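Local structure of glycosyl hydrolase, family 31/fibronectin type III domain protein (Clostridium perfringens, 4LKS) at residues 80-85 against 158-163. The protein binds galactose through a carbohydrate-binding module of the family 32 type, part of a larger family 31 glycoside hydrolase. Numbering follows the deposited sequence.
Sequences DYLPRQ and SAAELV. With CA (calcium ion), chain C; GAL (beta-D-galactopyranose), chain D.
The Tyr-81 ring meets segment 158-163 mainly at its edge: Leu-162 CD2 and Ser-158 O lie near the ring plane, while Ala-159 CB packs obliquely, 3.7 Å from CE1. With CG anti to the backbone N (chi1 169°), the ring runs along the neighbouring strand, and its OH donates to Ser-158 O at 2.7 Å, tilted 25° from the carbonyl plane; the same OH is also hydrogen-bonded to the backbone N of Val-92. The Arg-84 guanidinium presents its edge to galactose, NH1 and NH2 straddling O3 at 3.1 and 3.0 Å, with NH1 also reaching O4; an extended side chain carries it there. One water accepts from Arg-84 N and donates to Ser-158 OG, which also hydrogen-bonds Asn-89 O in the galactose pocket. Strands 73-82 and 158-166 are antiparallel neighbours in one sheet of the F5/8 type C beta-sandwich. A classic beta bulge interrupts their pairing, Ala-160 and Glu-161 standing opposite the single Leu-82: Leu-82 O takes Ala-160 N at 2.9 Å and, weakly, Glu-161 N. Within the bulge, Ala-160 O binds the calcium ion at 2.4 Å, in a site shared with Asn-42, Asp-45, Asp-47 and Thr-50. Leu-82 lies alongside Glu-161, CD2 3.6 Å from OE1, which Tyr-128 OH engages.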
ATOM      1  N   ASP A  80      -7.509   0.748   0.867  1.00  7.13           N
ATOM      2  CA  ASP A  80      -7.200   2.159   0.625  1.00  8.68           C
ATOM      3  C   ASP A  80      -5.711   2.384   0.775  1.00  9.29           C
ATOM      4  O   ASP A  80      -5.082   1.882   1.717  1.00  9.44           O
ATOM      5  CB  ASP A  80      -7.899   3.100   1.617  1.00  8.18           C
ATOM      6  CG  ASP A  80      -9.408   3.073   1.527  1.00 11.69           C
ATOM      7  OD1 ASP A  80      -9.983   2.608   0.521  1.00  9.68           O
ATOM      8  OD2 ASP A  80     -10.030   3.542   2.509  1.00 14.40           O
ATOM      9  N   TYR A  81      -5.147   3.162  -0.136  1.00  7.81           N
ATOM     10  CA  TYR A  81      -3.761   3.583  -0.033  1.00  7.14           C
ATOM     11  C   TYR A  81      -3.726   5.035   0.451  1.00  7.39           C
ATOM     12  O   TYR A  81      -4.322   5.907  -0.174  1.00  9.27           O
ATOM     13  CB  TYR A  81      -3.075   3.451  -1.400  1.00  8.19           C
ATOM     14  CG  TYR A  81      -1.714   4.112  -1.482  1.00  7.79           C
ATOM     15  CD1 TYR A  81      -0.575   3.477  -0.986  1.00  8.70           C
ATOM     16  CD2 TYR A  81      -1.569   5.380  -2.036  1.00  9.18           C
ATOM     17  CE1 TYR A  81       0.678   4.081  -1.062  1.00  8.72           C
ATOM     18  CE2 TYR A  81      -0.315   5.996  -2.119  1.00  9.52           C
ATOM     19  CZ  TYR A  81       0.796   5.340  -1.626  1.00  7.24           C
ATOM     20  OH  TYR A  81       2.023   5.949  -1.704  1.00  8.88           O
ATOM     21  N   LEU A  82      -3.044   5.291   1.565  1.00  7.72           N
ATOM     22  CA  LEU A  82      -2.877   6.657   2.068  1.00 10.36           C
ATOM     23  C   LEU A  82      -1.452   7.104   1.802  1.00  7.82           C
ATOM     24  O   LEU A  82      -0.506   6.533   2.346  1.00  9.80           O
ATOM     25  CB  LEU A  82      -3.189   6.745   3.567  1.00  8.88           C
ATOM     26  CG  LEU A  82      -3.038   8.147   4.176  1.00  9.61           C
ATOM     27  CD1 LEU A  82      -4.097   9.086   3.618  1.00 12.79           C
ATOM     28  CD2 LEU A  82      -3.111   8.090   5.705  1.00 11.51           C
ATOM     29  N   PRO A  83      -1.284   8.098   0.925  1.00  9.80           N
ATOM     30  CA  PRO A  83       0.082   8.566   0.681  1.00 10.98           C
ATOM     31  C   PRO A  83       0.628   9.359   1.855  1.00 11.43           C
ATOM     32  O   PRO A  83      -0.122   9.857   2.707  1.00 12.26           O
ATOM     33  CB  PRO A  83      -0.057   9.477  -0.550  1.00 13.30           C
ATOM     34  CG  PRO A  83      -1.491   9.869  -0.584  1.00 16.91           C
ATOM     35  CD  PRO A  83      -2.277   8.765   0.069  1.00 12.26           C
ATOM     36  N   ARG A  84       1.950   9.433   1.888  1.00 11.41           N
ATOM     37  CA  ARG A  84       2.697  10.279   2.801  1.00 12.91           C
ATOM     38  C   ARG A  84       2.089  11.676   2.861  1.00 13.24           C
ATOM     39  O   ARG A  84       1.782  12.278   1.820  1.00 13.74           O
ATOM     40  CB  ARG A  84       4.135  10.344   2.298  1.00 13.38           C
ATOM     41  CG  ARG A  84       5.095  11.083   3.181  1.00 14.70           C
ATOM     42  CD  ARG A  84       6.474  10.982   2.573  1.00 17.10           C
ATOM     43  NE  ARG A  84       7.501  11.453   3.488  1.00 16.13           N
ATOM     44  CZ  ARG A  84       8.798  11.289   3.283  1.00 18.22           C
ATOM     45  NH1 ARG A  84       9.227  10.677   2.183  1.00 17.05           N
ATOM     46  NH2 ARG A  84       9.665  11.737   4.178  1.00 18.98           N
ATOM     47  N   GLN A  85       1.902  12.187   4.075  1.00 13.08           N
ATOM     48  CA  GLN A  85       1.162  13.437   4.266  1.00 13.23           C
ATOM     49  C   GLN A  85       2.013  14.698   4.178  1.00 24.97           C
ATOM     50  O   GLN A  85       1.502  15.763   3.830  1.00 31.23           O
ATOM     51  CB  GLN A  85       0.412  13.415   5.603  1.00 15.82           C
ATOM     52  CG  GLN A  85      -0.682  12.367   5.665  1.00 15.28           C
ATOM     53  CD  GLN A  85      -1.819  12.655   4.709  1.00 17.46           C
ATOM     54  OE1 GLN A  85      -2.569  13.614   4.895  1.00 22.14           O
ATOM     55  NE2 GLN A  85      -1.956  11.827   3.675  1.00 16.18           N
ATOM     56  N   SER A 158       6.582   4.966  -0.842  1.00 10.21           N
ATOM     57  CA  SER A 158       6.223   5.133   0.559  1.00  8.65           C
ATOM     58  C   SER A 158       4.730   4.907   0.720  1.00 12.17           C
ATOM     59  O   SER A 158       3.985   4.910  -0.256  1.00 11.43           O
ATOM     60  CB  SER A 158       6.622   6.515   1.080  1.00 12.22           C
ATOM     61  OG  SER A 158       6.001   7.555   0.344  1.00 11.38           O
ATOM     62  N   ALA A 159       4.309   4.686   1.955  1.00  9.40           N
ATOM     63  CA  ALA A 159       2.895   4.522   2.253  1.00  8.02           C
ATOM     64  C   ALA A 159       2.710   4.892   3.698  1.00  8.97           C
ATOM     65  O   ALA A 159       3.432   4.379   4.553  1.00  9.49           O
ATOM     66  CB  ALA A 159       2.470   3.086   2.034  1.00 10.73           C
ATOM     67  N   ALA A 160       1.743   5.766   3.976  1.00 10.41           N
ATOM     68  CA  ALA A 160       1.396   6.086   5.360  1.00  8.84           C
ATOM     69  C   ALA A 160       0.451   5.038   5.948  1.00  8.05           C
ATOM     70  O   ALA A 160       0.588   4.659   7.110  1.00  9.97           O
ATOM     71  CB  ALA A 160       0.781   7.464   5.449  1.00 11.00           C
ATOM     72  N   GLU A 161      -0.527   4.594   5.154  1.00  8.89           N
ATOM     73  CA  GLU A 161      -1.421   3.519   5.570  1.00  8.52           C
ATOM     74  C   GLU A 161      -1.895   2.705   4.394  1.00  8.91           C
ATOM     75  O   GLU A 161      -2.065   3.214   3.278  1.00  9.86           O
ATOM     76  CB  GLU A 161      -2.678   4.068   6.250  1.00  9.72           C
ATOM     77  CG  GLU A 161      -2.493   4.701   7.612  1.00 12.29           C
ATOM     78  CD  GLU A 161      -3.835   4.882   8.300  1.00 15.37           C
ATOM     79  OE1 GLU A 161      -4.336   6.030   8.366  1.00 15.20           O
ATOM     80  OE2 GLU A 161      -4.413   3.861   8.742  1.00 17.63           O
ATOM     81  N   LEU A 162      -2.132   1.433   4.686  1.00  8.90           N
ATOM     82  CA  LEU A 162      -2.957   0.564   3.853  1.00  7.79           C
ATOM     83  C   LEU A 162      -4.126   0.135   4.734  1.00 10.92           C
ATOM     84  O   LEU A 162      -3.926  -0.428   5.826  1.00 12.37           O
ATOM     85  CB  LEU A 162      -2.163  -0.652   3.387  1.00  9.42           C
ATOM     86  CG  LEU A 162      -0.939  -0.351   2.527  1.00  8.91           C
ATOM     87  CD1 LEU A 162      -0.114  -1.619   2.348  1.00 14.87           C
ATOM     88  CD2 LEU A 162      -1.335   0.201   1.156  1.00 11.25           C
ATOM     89  N   VAL A 163      -5.339   0.414   4.280  1.00  9.37           N
ATOM     90  CA  VAL A 163      -6.560   0.096   5.019  1.00  9.05           C
ATOM     91  C   VAL A 163      -7.246  -1.059   4.297  1.00  7.74           C
ATOM     92  O   VAL A 163      -7.370  -1.029   3.078  1.00  9.64           O
ATOM     93  CB  VAL A 163      -7.508   1.319   5.080  1.00 10.05           C
ATOM     94  CG1 VAL A 163      -8.767   0.988   5.889  1.00  9.38           C
ATOM     95  CG2 VAL A 163      -6.777   2.556   5.653  1.00 12.32           C
TER
HETATM   96 CA    CA C 201       1.441   4.734   9.293  0.63  9.62          CA
HETATM   97  C1  GAL D 202      14.100  12.973   1.726  1.00 39.53           C
HETATM   98  C2  GAL D 202      12.974  12.322   2.553  1.00 29.99           C
HETATM   99  C3  GAL D 202      13.193  10.821   2.667  1.00 25.64           C
HETATM  100  C4  GAL D 202      13.295  10.215   1.258  1.00 21.98           C
HETATM  101  C5  GAL D 202      14.420  10.901   0.510  1.00 23.07           C
HETATM  102  C6  GAL D 202      14.548  10.459  -0.950  1.00 27.58           C
HETATM  103  O1  GAL D 202      13.842  14.334   1.513  1.00 43.90           O
HETATM  104  O2  GAL D 202      12.898  12.845   3.884  1.00 29.57           O
HETATM  105  O3  GAL D 202      12.094  10.206   3.333  1.00 20.30           O
HETATM  106  O4  GAL D 202      12.078  10.433   0.548  1.00 19.41           O
HETATM  107  O5  GAL D 202      14.203  12.331   0.454  1.00 26.40           O
HETATM  108  O6  GAL D 202      15.657  11.084  -1.585  1.00 31.63           O
HETATM  109  O   HOH W   1       3.411   8.030  -0.171  1.00 12.81           O